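Local atomic coordinates of adhesion and penetration protein autotransporter (PDB entry 3SYJ), a protein that promotes adherence to and invasion of host cells, self-associates to aggregate bacteria, and is probably a serine protease carried to the surface as an autotransporter passenger. Residues Thr806-Leu820 with Leu853-Phe867. Sequence-based numbering, arbitrary orientation.
Sequences TTLQNLTLNNSTITL and LTVNGKLSGQGTFQF
Asn810 meets Lys858 where the chain bends between its first and second strands, and an asparagine side chain does the work of a backbone acceptor: Lys858 N donates a hydrogen bond to Asn810 OD1 over 2.6 Å, nearly straight at 170° and in the amide plane on a lone pair. With CG beside its own backbone N (chi1 -51°), Asn810 carries OD1 across to the following coil, while ND2 turns back to a weak bond with Thr791 O on the preceding coil. Lys858 O takes Leu811 N at 3.0 Å and a water at 2.8 Å, which also bonds Thr812 OG1 and Ser860 OG. Before the bend, Thr854 N donates to Thr806 O and Thr854 O accepts Leu808 N. These are successive rungs of the right-handed parallel beta-helix of the passenger domain, three short strands a coil, with the register slipping by one residue between Leu808 and Leu811. On the third face, Thr864 O accepts Ile818 N and Ile818 O accepts Gln866 N, both at 2.9 Å. On the side of that pair turned away from the interior, Thr819 OG1 donates to Gln866 OE1 at 2.6 Å. Leu811, Leu813, Ile818, Leu853, Leu859 and Phe865 line the interior with carbon; among them Ser816 OG accepts a hydrogen bond from Ala798 N of the preceding coil. Leu820 N bonds Gln866 O, and Leu820 CD1 sits over one face of the Phe867 ring, 3.5 Å from the centroid, a CH-pi contact.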
loop_
_atom_site.group_PDB
_atom_site.type_symbol
_atom_site.label_atom_id
_atom_site.label_comp_id
_atom_site.label_asym_id
_atom_site.label_seq_id
_atom_site.Cartn_x
_atom_site.Cartn_y
_atom_site.Cartn_z
ATOM N N THR A 806 -2.266 -15.191 8.449
ATOM C CA THR A 806 -3.417 -14.395 8.856
ATOM C C THR A 806 -3.683 -14.514 10.345
ATOM O O THR A 806 -3.531 -15.588 10.926
ATOM C CB THR A 806 -4.693 -14.844 8.109
ATOM O OG1 THR A 806 -4.818 -14.115 6.884
ATOM C CG2 THR A 806 -5.932 -14.600 8.960
ATOM N N THR A 807 -4.097 -13.411 10.957
ATOM C CA THR A 807 -4.484 -13.433 12.360
ATOM C C THR A 807 -5.916 -12.956 12.566
ATOM O O THR A 807 -6.341 -11.945 12.006
ATOM C CB THR A 807 -3.534 -12.587 13.216
ATOM O OG1 THR A 807 -2.199 -13.078 13.052
ATOM C CG2 THR A 807 -3.923 -12.662 14.685
ATOM N N LEU A 808 -6.639 -13.692 13.358
ATOM C CA LEU A 808 -7.977 -13.325 13.729
ATOM C C LEU A 808 -8.133 -13.491 15.216
ATOM O O LEU A 808 -7.337 -14.100 15.866
ATOM C CB LEU A 808 -8.997 -14.202 13.014
ATOM C CG LEU A 808 -8.953 -14.335 11.517
ATOM C CD1 LEU A 808 -9.874 -15.369 11.068
ATOM C CD2 LEU A 808 -9.241 -13.046 10.837
ATOM N N GLN A 809 -9.178 -12.921 15.748
ATOM C CA GLN A 809 -9.480 -13.075 17.129
ATOM C C GLN A 809 -10.442 -14.194 17.435
ATOM O O GLN A 809 -10.048 -15.261 17.823
ATOM C CB GLN A 809 -10.110 -11.798 17.630
ATOM C CG GLN A 809 -10.160 -11.629 19.097
ATOM C CD GLN A 809 -8.878 -11.899 19.774
ATOM O OE1 GLN A 809 -7.816 -11.595 19.286
ATOM N NE2 GLN A 809 -8.970 -12.448 20.920
ATOM N N ASN A 810 -11.713 -13.945 17.235
ATOM C CA ASN A 810 -12.721 -14.969 17.223
ATOM C C ASN A 810 -13.125 -15.290 15.803
ATOM O O ASN A 810 -13.106 -14.447 14.954
ATOM C CB ASN A 810 -13.916 -14.554 18.067
ATOM C CG ASN A 810 -13.515 -14.094 19.455
ATOM O OD1 ASN A 810 -12.964 -14.830 20.242
ATOM N ND2 ASN A 810 -13.813 -12.869 19.746
ATOM N N LEU A 811 -13.452 -16.544 15.572
ATOM C CA LEU A 811 -13.825 -17.031 14.282
ATOM C C LEU A 811 -14.891 -18.073 14.464
ATOM O O LEU A 811 -14.752 -18.944 15.258
ATOM C CB LEU A 811 -12.610 -17.647 13.599
ATOM C CG LEU A 811 -12.787 -18.515 12.367
ATOM C CD1 LEU A 811 -13.321 -17.753 11.273
ATOM C CD2 LEU A 811 -11.494 -19.174 11.966
ATOM N N THR A 812 -15.968 -17.967 13.719
ATOM C CA THR A 812 -17.087 -18.888 13.848
ATOM C C THR A 812 -17.377 -19.551 12.513
ATOM O O THR A 812 -17.605 -18.869 11.514
ATOM C CB THR A 812 -18.350 -18.164 14.338
ATOM O OG1 THR A 812 -18.151 -17.710 15.682
ATOM C CG2 THR A 812 -19.546 -19.098 14.295
ATOM N N LEU A 813 -17.361 -20.878 12.493
ATOM C CA LEU A 813 -17.637 -21.617 11.268
ATOM C C LEU A 813 -19.010 -22.248 11.322
ATOM O O LEU A 813 -19.478 -22.648 12.383
ATOM C CB LEU A 813 -16.598 -22.711 11.044
ATOM C CG LEU A 813 -15.196 -22.218 10.732
ATOM C CD1 LEU A 813 -14.383 -23.343 10.130
ATOM C CD2 LEU A 813 -15.278 -21.038 9.783
ATOM N N ASN A 814 -19.646 -22.343 10.163
ATOM C CA ASN A 814 -20.928 -23.011 10.035
ATOM C C ASN A 814 -21.089 -23.476 8.602
ATOM O O ASN A 814 -21.360 -22.671 7.713
ATOM C CB ASN A 814 -22.063 -22.063 10.427
ATOM C CG ASN A 814 -23.415 -22.506 9.887
ATOM O OD1 ASN A 814 -23.606 -23.668 9.521
ATOM N ND2 ASN A 814 -24.365 -21.574 9.836
ATOM N N ASN A 815 -20.915 -24.775 8.382
ATOM C CA ASN A 815 -21.002 -25.345 7.044
ATOM C C ASN A 815 -20.121 -24.590 6.063
ATOM O O ASN A 815 -20.510 -24.362 4.916
ATOM C CB ASN A 815 -22.448 -25.343 6.552
ATOM C CG ASN A 815 -22.631 -26.132 5.265
ATOM O OD1 ASN A 815 -23.608 -25.939 4.547
ATOM N ND2 ASN A 815 -21.688 -27.021 4.970
ATOM N N SER A 816 -18.938 -24.196 6.524
ATOM C CA SER A 816 -18.007 -23.430 5.705
ATOM C C SER A 816 -16.612 -24.065 5.656
ATOM O O SER A 816 -16.224 -24.815 6.552
ATOM C CB SER A 816 -17.919 -21.989 6.213
ATOM O OG SER A 816 -19.105 -21.275 5.900
ATOM N N THR A 817 -15.861 -23.750 4.605
ATOM C CA THR A 817 -14.533 -24.323 4.408
ATOM C C THR A 817 -13.447 -23.258 4.294
ATOM O O THR A 817 -13.591 -22.296 3.547
ATOM C CB THR A 817 -14.496 -25.200 3.144
ATOM O OG1 THR A 817 -15.309 -26.356 3.355
ATOM C CG2 THR A 817 -13.071 -25.638 2.826
ATOM N N ILE A 818 -12.361 -23.433 5.036
ATOM C CA ILE A 818 -11.214 -22.553 4.910
ATOM C C ILE A 818 -10.040 -23.302 4.302
ATOM O O ILE A 818 -9.539 -24.258 4.885
ATOM C CB ILE A 818 -10.767 -21.993 6.268
ATOM C CG1 ILE A 818 -11.872 -21.140 6.893
ATOM C CG2 ILE A 818 -9.486 -21.184 6.102
ATOM C CD1 ILE A 818 -11.511 -20.560 8.241
ATOM N N THR A 819 -9.606 -22.867 3.126
ATOM C CA THR A 819 -8.407 -23.410 2.508
ATOM C C THR A 819 -7.206 -22.556 2.897
ATOM O O THR A 819 -7.118 -21.385 2.520
ATOM C CB THR A 819 -8.542 -23.448 0.988
ATOM O OG1 THR A 819 -9.777 -24.085 0.642
ATOM C CG2 THR A 819 -7.386 -24.211 0.369
ATOM N N LEU A 820 -6.283 -23.148 3.651
ATOM C CA LEU A 820 -5.186 -22.400 4.261
ATOM C C LEU A 820 -4.169 -21.890 3.248
ATOM O O LEU A 820 -3.417 -20.962 3.530
ATOM C CB LEU A 820 -4.476 -23.257 5.315
ATOM C CG LEU A 820 -5.250 -23.643 6.579
ATOM C CD1 LEU A 820 -4.357 -24.430 7.524
ATOM C CD2 LEU A 820 -5.783 -22.411 7.277
ATOM N N LEU A 853 -2.873 -20.004 9.874
ATOM C CA LEU A 853 -3.986 -19.217 10.367
ATOM C C LEU A 853 -3.963 -19.247 11.889
ATOM O O LEU A 853 -4.039 -20.313 12.496
ATOM C CB LEU A 853 -5.310 -19.765 9.838
ATOM C CG LEU A 853 -6.598 -19.208 10.452
ATOM C CD1 LEU A 853 -6.665 -17.685 10.353
ATOM C CD2 LEU A 853 -7.813 -19.852 9.800
ATOM N N THR A 854 -3.844 -18.076 12.501
ATOM C CA THR A 854 -3.844 -17.961 13.951
ATOM C C THR A 854 -5.186 -17.426 14.425
ATOM O O THR A 854 -5.655 -16.399 13.931
ATOM C CB THR A 854 -2.741 -16.993 14.431
ATOM O OG1 THR A 854 -1.457 -17.476 14.016
ATOM C CG2 THR A 854 -2.768 -16.852 15.949
ATOM N N VAL A 855 -5.804 -18.123 15.377
ATOM C CA VAL A 855 -7.058 -17.674 15.982
ATOM C C VAL A 855 -6.875 -17.354 17.467
ATOM O O VAL A 855 -7.201 -18.168 18.331
ATOM C CB VAL A 855 -8.169 -18.724 15.832
ATOM C CG1 VAL A 855 -9.494 -18.163 16.337
ATOM C CG2 VAL A 855 -8.282 -19.170 14.380
ATOM N N ASN A 856 -6.362 -16.160 17.749
ATOM C CA ASN A 856 -6.030 -15.745 19.110
ATOM C C ASN A 856 -7.188 -15.841 20.096
ATOM O O ASN A 856 -6.976 -16.014 21.294
ATOM C CB ASN A 856 -5.479 -14.317 19.109
ATOM C CG ASN A 856 -4.104 -14.219 18.464
ATOM O OD1 ASN A 856 -3.832 -13.296 17.692
ATOM N ND2 ASN A 856 -3.230 -15.176 18.773
ATOM N N GLY A 857 -8.407 -15.721 19.589
ATOM C CA GLY A 857 -9.585 -15.718 20.436
ATOM C C GLY A 857 -10.290 -17.052 20.401
ATOM O O GLY A 857 -9.642 -18.092 20.363
ATOM N N LYS A 858 -11.619 -17.026 20.404
ATOM C CA LYS A 858 -12.399 -18.258 20.368
ATOM C C LYS A 858 -12.779 -18.686 18.955
ATOM O O LYS A 858 -13.446 -17.948 18.231
ATOM C CB LYS A 858 -13.668 -18.130 21.220
ATOM C CG LYS A 858 -14.613 -19.325 21.091
ATOM C CD LYS A 858 -15.901 -19.119 21.875
ATOM C CE LYS A 858 -15.684 -19.313 23.368
ATOM N NZ LYS A 858 -16.911 -18.991 24.161
ATOM N N LEU A 859 -12.341 -19.880 18.568
ATOM C CA LEU A 859 -12.865 -20.533 17.382
ATOM C C LEU A 859 -14.033 -21.382 17.851
ATOM O O LEU A 859 -14.004 -21.911 18.961
ATOM C CB LEU A 859 -11.801 -21.413 16.723
ATOM C CG LEU A 859 -12.332 -22.564 15.855
ATOM C CD1 LEU A 859 -12.858 -22.060 14.520
ATOM C CD2 LEU A 859 -11.259 -23.607 15.629
ATOM N N SER A 860 -15.065 -21.499 17.023
ATOM C CA SER A 860 -16.238 -22.287 17.380
ATOM C C SER A 860 -17.084 -22.618 16.160
ATOM O O SER A 860 -16.933 -22.010 15.098
ATOM C CB SER A 860 -17.088 -21.556 18.423
ATOM O OG SER A 860 -17.588 -20.333 17.910
ATOM N N GLY A 861 -17.972 -23.592 16.321
ATOM C CA GLY A 861 -18.856 -24.006 15.249
ATOM C C GLY A 861 -18.398 -25.297 14.606
ATOM O O GLY A 861 -17.820 -26.159 15.267
ATOM N N GLN A 862 -18.654 -25.426 13.309
ATOM C CA GLN A 862 -18.269 -26.615 12.563
ATOM C C GLN A 862 -17.991 -26.276 11.098
ATOM O O GLN A 862 -18.582 -25.349 10.541
ATOM C CB GLN A 862 -19.349 -27.703 12.684
ATOM C CG GLN A 862 -20.569 -27.516 11.788
ATOM C CD GLN A 862 -20.349 -28.019 10.365
ATOM O OE1 GLN A 862 -19.431 -28.799 10.097
ATOM N NE2 GLN A 862 -21.196 -27.572 9.446
ATOM N N GLY A 863 -17.089 -27.029 10.479
ATOM C CA GLY A 863 -16.715 -26.793 9.098
ATOM C C GLY A 863 -15.495 -27.600 8.699
ATOM O O GLY A 863 -15.170 -28.603 9.335
ATOM N N THR A 864 -14.812 -27.159 7.647
ATOM C CA THR A 864 -13.650 -27.874 7.139
ATOM C C THR A 864 -12.445 -26.957 7.019
ATOM O O THR A 864 -12.587 -25.790 6.663
ATOM C CB THR A 864 -13.939 -28.475 5.749
ATOM O OG1 THR A 864 -14.970 -29.465 5.857
ATOM C CG2 THR A 864 -12.679 -29.109 5.156
ATOM N N PHE A 865 -11.263 -27.483 7.329
ATOM C CA PHE A 865 -10.008 -26.808 7.016
ATOM C C PHE A 865 -9.232 -27.645 5.999
ATOM O O PHE A 865 -9.031 -28.840 6.204
ATOM C CB PHE A 865 -9.161 -26.607 8.272
ATOM C CG PHE A 865 -9.722 -25.597 9.243
ATOM C CD1 PHE A 865 -9.478 -24.242 9.078
ATOM C CD2 PHE A 865 -10.470 -26.005 10.336
ATOM C CE1 PHE A 865 -9.984 -23.315 9.978
ATOM C CE2 PHE A 865 -10.977 -25.084 11.237
ATOM C CZ PHE A 865 -10.733 -23.739 11.057
ATOM N N GLN A 866 -8.810 -27.022 4.901
ATOM C CA GLN A 866 -8.026 -27.706 3.873
ATOM C C GLN A 866 -6.543 -27.356 3.974
ATOM O O GLN A 866 -6.164 -26.183 3.923
ATOM C CB GLN A 866 -8.560 -27.377 2.475
ATOM C CG GLN A 866 -9.975 -27.867 2.237
ATOM C CD GLN A 866 -10.468 -27.618 0.820
ATOM O OE1 GLN A 866 -10.097 -26.639 0.177
ATOM N NE2 GLN A 866 -11.327 -28.507 0.333
ATOM N N PHE A 867 -5.711 -28.385 4.125
ATOM C CA PHE A 867 -4.274 -28.218 4.326
ATOM C C PHE A 867 -3.472 -28.674 3.113
ATOM O O PHE A 867 -3.891 -29.576 2.381
ATOM C CB PHE A 867 -3.804 -29.045 5.527
ATOM C CG PHE A 867 -4.090 -28.416 6.859
ATOM C CD1 PHE A 867 -3.058 -27.918 7.638
ATOM C CD2 PHE A 867 -5.386 -28.341 7.345
ATOM C CE1 PHE A 867 -3.317 -27.349 8.876
ATOM C CE2 PHE A 867 -5.651 -27.769 8.577
ATOM C CZ PHE A 867 -4.616 -27.275 9.343
HETATM O O HOH W 1 -16.208 -17.846 17.705
HETATM O O HOH W 2 -17.365 -27.402 5.779
#